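Long-range contacts in Ifi204 (Mus musculus domesticus, PDB 5YZW), which probably senses DNA in innate immunity, binding it through HIN domains such as this one, each built from two OB folds: residues G9-M14 against V37-E42; K30-A35 against K47-A52. All blocks are in the same frame, centred on the assembly; numbering follows the deposited sequence.

Contact 1: G9-M14 against V37-E42; sequences GPKQVM and VATETE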
loop_
_atom_site.group_PDB
_atom_site.type_symbol
_atom_site.label_atom_id
_atom_site.label_comp_id
_atom_site.label_asym_id
_atom_site.label_seq_id
_atom_site.Cartn_x
_atom_site.Cartn_y
_atom_site.Cartn_z
ATOM N N GLY A 9 -10.973 9.474 16.778
ATOM C CA GLY A 9 -10.603 10.587 15.932
ATOM C C GLY A 9 -11.230 11.850 16.478
ATOM O O GLY A 9 -11.678 11.875 17.633
ATOM N N PRO A 10 -11.275 12.932 15.667
ATOM C CA PRO A 10 -10.778 12.931 14.275
ATOM C C PRO A 10 -9.262 13.146 14.113
ATOM O O PRO A 10 -8.659 13.891 14.890
ATOM C CB PRO A 10 -11.540 14.094 13.641
ATOM C CG PRO A 10 -11.734 15.110 14.826
ATOM C CD PRO A 10 -11.801 14.252 16.088
ATOM N N LYS A 11 -8.661 12.473 13.126
ATOM C CA LYS A 11 -7.289 12.751 12.699
ATOM C C LYS A 11 -7.338 13.598 11.436
ATOM O O LYS A 11 -8.006 13.229 10.461
ATOM C CB LYS A 11 -6.489 11.466 12.414
ATOM C CG LYS A 11 -4.956 11.710 12.235
ATOM C CD LYS A 11 -4.166 10.432 11.755
ATOM C CE LYS A 11 -4.332 9.291 12.728
ATOM N NZ LYS A 11 -3.876 9.676 14.100
ATOM N N GLN A 12 -6.614 14.711 11.441
ATOM C CA GLN A 12 -6.632 15.674 10.345
ATOM C C GLN A 12 -5.393 15.460 9.500
ATOM O O GLN A 12 -4.276 15.638 9.990
ATOM C CB GLN A 12 -6.662 17.118 10.860
ATOM C CG GLN A 12 -8.037 17.694 11.058
ATOM C CD GLN A 12 -7.994 19.170 11.424
ATOM O OE1 GLN A 12 -6.991 19.854 11.182
ATOM N NE2 GLN A 12 -9.097 19.677 11.984
ATOM N N VAL A 13 -5.583 15.087 8.230
ATOM C CA VAL A 13 -4.462 14.676 7.387
ATOM C C VAL A 13 -4.562 15.283 5.994
ATOM O O VAL A 13 -5.637 15.651 5.515
ATOM C CB VAL A 13 -4.331 13.133 7.275
ATOM C CG1 VAL A 13 -4.172 12.511 8.637
ATOM C CG2 VAL A 13 -5.554 12.528 6.575
ATOM N N MET A 14 -3.410 15.356 5.337
ATOM C CA MET A 14 -3.355 15.606 3.909
ATOM C C MET A 14 -3.153 14.286 3.170
ATOM O O MET A 14 -2.296 13.486 3.546
ATOM C CB MET A 14 -2.231 16.573 3.548
ATOM C CG MET A 14 -2.368 17.047 2.107
ATOM S SD MET A 14 -1.048 18.104 1.518
ATOM C CE MET A 14 -1.666 19.734 1.984
ATOM N N VAL A 37 -1.346 9.045 3.781
ATOM C CA VAL A 37 -1.774 10.353 4.289
ATOM C C VAL A 37 -0.776 10.806 5.345
ATOM O O VAL A 37 0.066 10.033 5.802
ATOM C CB VAL A 37 -3.200 10.356 4.881
ATOM C CG1 VAL A 37 -4.230 9.904 3.862
ATOM C CG2 VAL A 37 -3.278 9.540 6.176
ATOM N N ALA A 38 -0.884 12.080 5.740
ATOM C CA ALA A 38 0.096 12.632 6.669
ATOM C C ALA A 38 -0.527 13.700 7.553
ATOM O O ALA A 38 -1.280 14.551 7.069
ATOM C CB ALA A 38 1.290 13.238 5.926
ATOM N N THR A 39 -0.207 13.648 8.848
ATOM C CA THR A 39 -0.298 14.824 9.712
ATOM C C THR A 39 0.936 15.676 9.459
ATOM O O THR A 39 1.742 15.382 8.576
ATOM C CB THR A 39 -0.396 14.442 11.183
ATOM O OG1 THR A 39 0.803 13.768 11.578
ATOM C CG2 THR A 39 -1.615 13.561 11.465
ATOM N N GLU A 40 1.120 16.742 10.239
ATOM C CA GLU A 40 2.333 17.539 10.088
ATOM C C GLU A 40 3.600 16.802 10.527
ATOM O O GLU A 40 4.694 17.165 10.076
ATOM C CB GLU A 40 2.185 18.857 10.867
ATOM C CG GLU A 40 0.893 19.584 10.497
ATOM C CD GLU A 40 0.930 21.094 10.763
ATOM O OE1 GLU A 40 1.623 21.834 10.025
ATOM O OE2 GLU A 40 0.238 21.536 11.706
ATOM N N THR A 41 3.499 15.758 11.359
ATOM C CA THR A 41 4.700 15.058 11.814
ATOM C C THR A 41 4.771 13.565 11.481
ATOM O O THR A 41 5.848 12.975 11.631
ATOM C CB THR A 41 4.870 15.227 13.332
ATOM O OG1 THR A 41 3.758 14.637 14.011
ATOM C CG2 THR A 41 4.951 16.700 13.701
ATOM N N GLU A 42 3.683 12.934 11.044
ATOM C CA GLU A 42 3.676 11.491 10.812
ATOM C C GLU A 42 2.919 11.176 9.529
ATOM O O GLU A 42 2.086 11.957 9.074
ATOM C CB GLU A 42 3.017 10.725 11.962
ATOM C CG GLU A 42 3.741 10.761 13.287
ATOM C CD GLU A 42 2.941 10.070 14.365
ATOM O OE1 GLU A 42 1.888 10.629 14.773
ATOM O OE2 GLU A 42 3.349 8.961 14.784
#
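Met14 and Ala38 form an antiparallel hydrogen-bonded pair where the hairpin of strands 11-25 and 30-38 ends, within the first OB fold of the HIN domain. Met14 N donates to Ala38 O at 2.9 Å with an N-H...O angle of 161°. The return bond, Ala38 N to Met14 O at 3.0 Å, is more bent (138°), and in both the donor is tilted out of the acceptor's carbonyl plane. The tight part lies beside this pair. Val13 pushes CG2 against Val37, 3.6 Å from its CB, the two buried side chains meeting at a slant, while Ile63 and Ile65 of strand 62-71 pack on Val13. Toward solvent the chain leaves the strand after Ala38, and the methyl of Thr39 reaches back to strand 11-25. Thr39 CG2, anti to its own carbonyl carbon, lies 3.7 Å from Gln12 O and 3.9 Å from Lys11 CG, whose chain it crosses at about a right angle; Lys11 then bends at chi3 and chi4, and its ammonium makes a cation-pi contact with Phe44. Putting a glycine at Thr39 would probably open a gap beside Lys11 CG and leave the turn's amides without their hydroxyl acceptor. That hydroxyl makes an ST motif: chi1 of 63° sets Thr39 OG1 to accept from Glu42 N at 3.0 Å and, weakly, from Thr41 N.

Contact 2: K30-A35 against K47-A52; sequences KRMFHA and KVFDTA
The antiparallel hairpin of strands 30-38 and 43-48, part of the first OB fold of the HIN domain, is joined here by Phe33 and Val48, a hydrogen-bonded pair. Phe33 N reaches Val48 O at 3.0 Å in the carbonyl plane, and Val48 N returns to Phe33 O at 3.0 Å with an almost straight N-H...O angle of 172°. On the face carrying these two side chains, Phe33 CG sits between its backbone N and carbonyl carbon (chi1 59°), which lays the ring alongside Val48. Val48 CB sits over one ring face, 3.7 Å from the centroid and 16° off the normal, a CH-pi contact; Val48 CG1 closes to 3.4 Å on Phe33 CZ. Phe57 meets the same ring edge-to-face. Past the strand end, Thr51 CG2 lies 3.5 Å from Met32 N. The other face holds Met32 and the non-hydrogen-bonded pair His34-Lys47. The bend at chi3 brings Met32 CE to 3.7 Å from Lys47 CG, while Met32 SD lies obliquely beside the Phe49 ring, a Met-aromatic contact. The extended Lys47 chain runs alongside the His34 imidazole, whose CE1 touches Lys47 CG and CE. Lys47 NZ bonds His187 ND1, and His34 NE2 bonds His187 O. The chemistry is thus divided: one face is apolar, while the other sets the lysine stem beside imidazole and methionine and hands the Lys47 and His34 nitrogens to His187, far along the chain.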
loop_
_atom_site.group_PDB
_atom_site.type_symbol
_atom_site.label_atom_id
_atom_site.label_comp_id
_atom_site.label_asym_id
_atom_site.label_seq_id
_atom_site.Cartn_x
_atom_site.Cartn_y
_atom_site.Cartn_z
ATOM N N LYS A 30 -16.188 -7.276 -3.344
ATOM C CA LYS A 30 -15.792 -6.320 -2.313
ATOM C C LYS A 30 -14.660 -5.439 -2.828
ATOM O O LYS A 30 -13.710 -5.928 -3.449
ATOM C CB LYS A 30 -15.351 -7.041 -1.040
ATOM C CG LYS A 30 -16.444 -7.832 -0.330
ATOM C CD LYS A 30 -16.128 -7.947 1.167
ATOM C CE LYS A 30 -16.795 -9.178 1.768
ATOM N NZ LYS A 30 -16.738 -9.160 3.256
ATOM N N ARG A 31 -14.760 -4.130 -2.565
ATOM C CA ARG A 31 -13.822 -3.154 -3.104
ATOM C C ARG A 31 -13.068 -2.421 -2.000
ATOM O O ARG A 31 -13.579 -2.226 -0.886
ATOM C CB ARG A 31 -14.533 -2.124 -3.999
ATOM C CG ARG A 31 -15.477 -2.739 -5.030
ATOM C CD ARG A 31 -14.802 -2.947 -6.391
ATOM N NE ARG A 31 -14.452 -1.707 -7.087
ATOM C CZ ARG A 31 -13.767 -1.678 -8.230
ATOM N NH1 ARG A 31 -13.368 -2.822 -8.781
ATOM N NH2 ARG A 31 -13.485 -0.521 -8.826
ATOM N N MET A 32 -11.854 -1.987 -2.340
ATOM C CA MET A 32 -11.035 -1.198 -1.433
ATOM C C MET A 32 -10.087 -0.355 -2.279
ATOM O O MET A 32 -9.933 -0.594 -3.480
ATOM C CB MET A 32 -10.276 -2.106 -0.460
ATOM C CG MET A 32 -9.036 -2.730 -1.076
ATOM S SD MET A 32 -8.236 -3.910 0.013
ATOM C CE MET A 32 -7.346 -2.790 1.106
ATOM N N PHE A 33 -9.476 0.666 -1.656
ATOM C CA PHE A 33 -8.248 1.243 -2.195
ATOM C C PHE A 33 -7.295 1.559 -1.050
ATOM O O PHE A 33 -7.654 1.496 0.135
ATOM C CB PHE A 33 -8.483 2.477 -3.086
ATOM C CG PHE A 33 -9.199 3.622 -2.399
ATOM C CD1 PHE A 33 -8.487 4.566 -1.669
ATOM C CD2 PHE A 33 -10.565 3.767 -2.513
ATOM C CE1 PHE A 33 -9.141 5.664 -1.038
ATOM C CE2 PHE A 33 -11.236 4.848 -1.886
ATOM C CZ PHE A 33 -10.515 5.787 -1.150
ATOM N N HIS A 34 -6.051 1.863 -1.424
ATOM C CA HIS A 34 -4.979 2.204 -0.497
ATOM C C HIS A 34 -4.663 3.686 -0.638
ATOM O O HIS A 34 -4.745 4.244 -1.738
ATOM C CB HIS A 34 -3.702 1.398 -0.781
ATOM C CG HIS A 34 -3.755 -0.028 -0.333
ATOM N ND1 HIS A 34 -3.347 -0.436 0.920
ATOM C CD2 HIS A 34 -4.126 -1.151 -0.990
ATOM C CE1 HIS A 34 -3.498 -1.745 1.023
ATOM N NE2 HIS A 34 -3.977 -2.202 -0.119
ATOM N N ALA A 35 -4.310 4.323 0.478
ATOM C CA ALA A 35 -3.901 5.717 0.480
ATOM C C ALA A 35 -2.744 5.884 1.445
ATOM O O ALA A 35 -2.639 5.163 2.446
ATOM C CB ALA A 35 -5.048 6.664 0.893
ATOM N N LYS A 47 -6.199 1.860 4.608
ATOM C CA LYS A 47 -7.031 0.942 3.848
ATOM C C LYS A 47 -8.468 1.440 3.904
ATOM O O LYS A 47 -9.061 1.517 4.988
ATOM C CB LYS A 47 -6.929 -0.469 4.417
ATOM C CG LYS A 47 -5.682 -1.222 3.968
ATOM C CD LYS A 47 -5.435 -2.450 4.861
ATOM C CE LYS A 47 -4.309 -3.346 4.314
ATOM N NZ LYS A 47 -4.172 -4.549 5.169
ATOM N N VAL A 48 -9.018 1.785 2.744
ATOM C CA VAL A 48 -10.355 2.350 2.623
ATOM C C VAL A 48 -11.251 1.271 2.045
ATOM O O VAL A 48 -11.108 0.894 0.871
ATOM C CB VAL A 48 -10.356 3.609 1.749
ATOM C CG1 VAL A 48 -11.775 4.136 1.582
ATOM C CG2 VAL A 48 -9.431 4.669 2.377
ATOM N N PHE A 49 -12.173 0.759 2.868
ATOM C CA PHE A 49 -13.069 -0.314 2.444
ATOM C C PHE A 49 -14.451 0.165 2.000
ATOM O O PHE A 49 -15.249 -0.660 1.537
ATOM C CB PHE A 49 -13.217 -1.345 3.569
ATOM C CG PHE A 49 -11.934 -2.054 3.901
ATOM C CD1 PHE A 49 -11.425 -3.030 3.051
ATOM C CD2 PHE A 49 -11.219 -1.728 5.049
ATOM C CE1 PHE A 49 -10.236 -3.687 3.347
ATOM C CE2 PHE A 49 -10.038 -2.380 5.347
ATOM C CZ PHE A 49 -9.547 -3.366 4.491
ATOM N N ASP A 50 -14.763 1.461 2.131
ATOM C CA ASP A 50 -15.946 2.066 1.509
ATOM C C ASP A 50 -15.441 2.937 0.362
ATOM O O ASP A 50 -15.063 4.097 0.568
ATOM C CB ASP A 50 -16.752 2.889 2.516
ATOM C CG ASP A 50 -18.094 3.351 1.961
ATOM O OD1 ASP A 50 -18.306 3.287 0.729
ATOM O OD2 ASP A 50 -18.939 3.797 2.763
ATOM N N THR A 51 -15.449 2.385 -0.851
ATOM C CA THR A 51 -14.827 3.103 -1.953
ATOM C C THR A 51 -15.666 4.266 -2.440
ATOM O O THR A 51 -15.216 4.994 -3.339
ATOM C CB THR A 51 -14.492 2.130 -3.100
ATOM O OG1 THR A 51 -15.680 1.457 -3.534
ATOM C CG2 THR A 51 -13.498 1.101 -2.595
ATOM N N ALA A 52 -16.842 4.505 -1.849
ATOM C CA ALA A 52 -17.496 5.784 -2.102
ATOM C C ALA A 52 -16.565 6.938 -1.760
ATOM O O ALA A 52 -16.648 8.011 -2.369
ATOM C CB ALA A 52 -18.806 5.905 -1.311
#

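Strand 30-38 serves both contacts, pairing with strand 11-25 in contact 1 and with strand 43-48 in contact 2, within one sheet; the centres lie about 18 Å apart. Contact 2 is the more central, about 11 Å from the chain's centre against about 17 Å, and the more extensive, burying 487 Å² against 266 Å². Each has two cross-strand backbone hydrogen bonds, but contact 2 adds a second, non-hydrogen-bonded pair, and their side chains differ more. Contact 1 combines a small aliphatic cluster with a partly exposed threonine turn where the chain turns off the strand. Contact 2, buried, relies on aromatic, sulfur and lysine-stem packing, with its polar ends bonded beyond the hairpin.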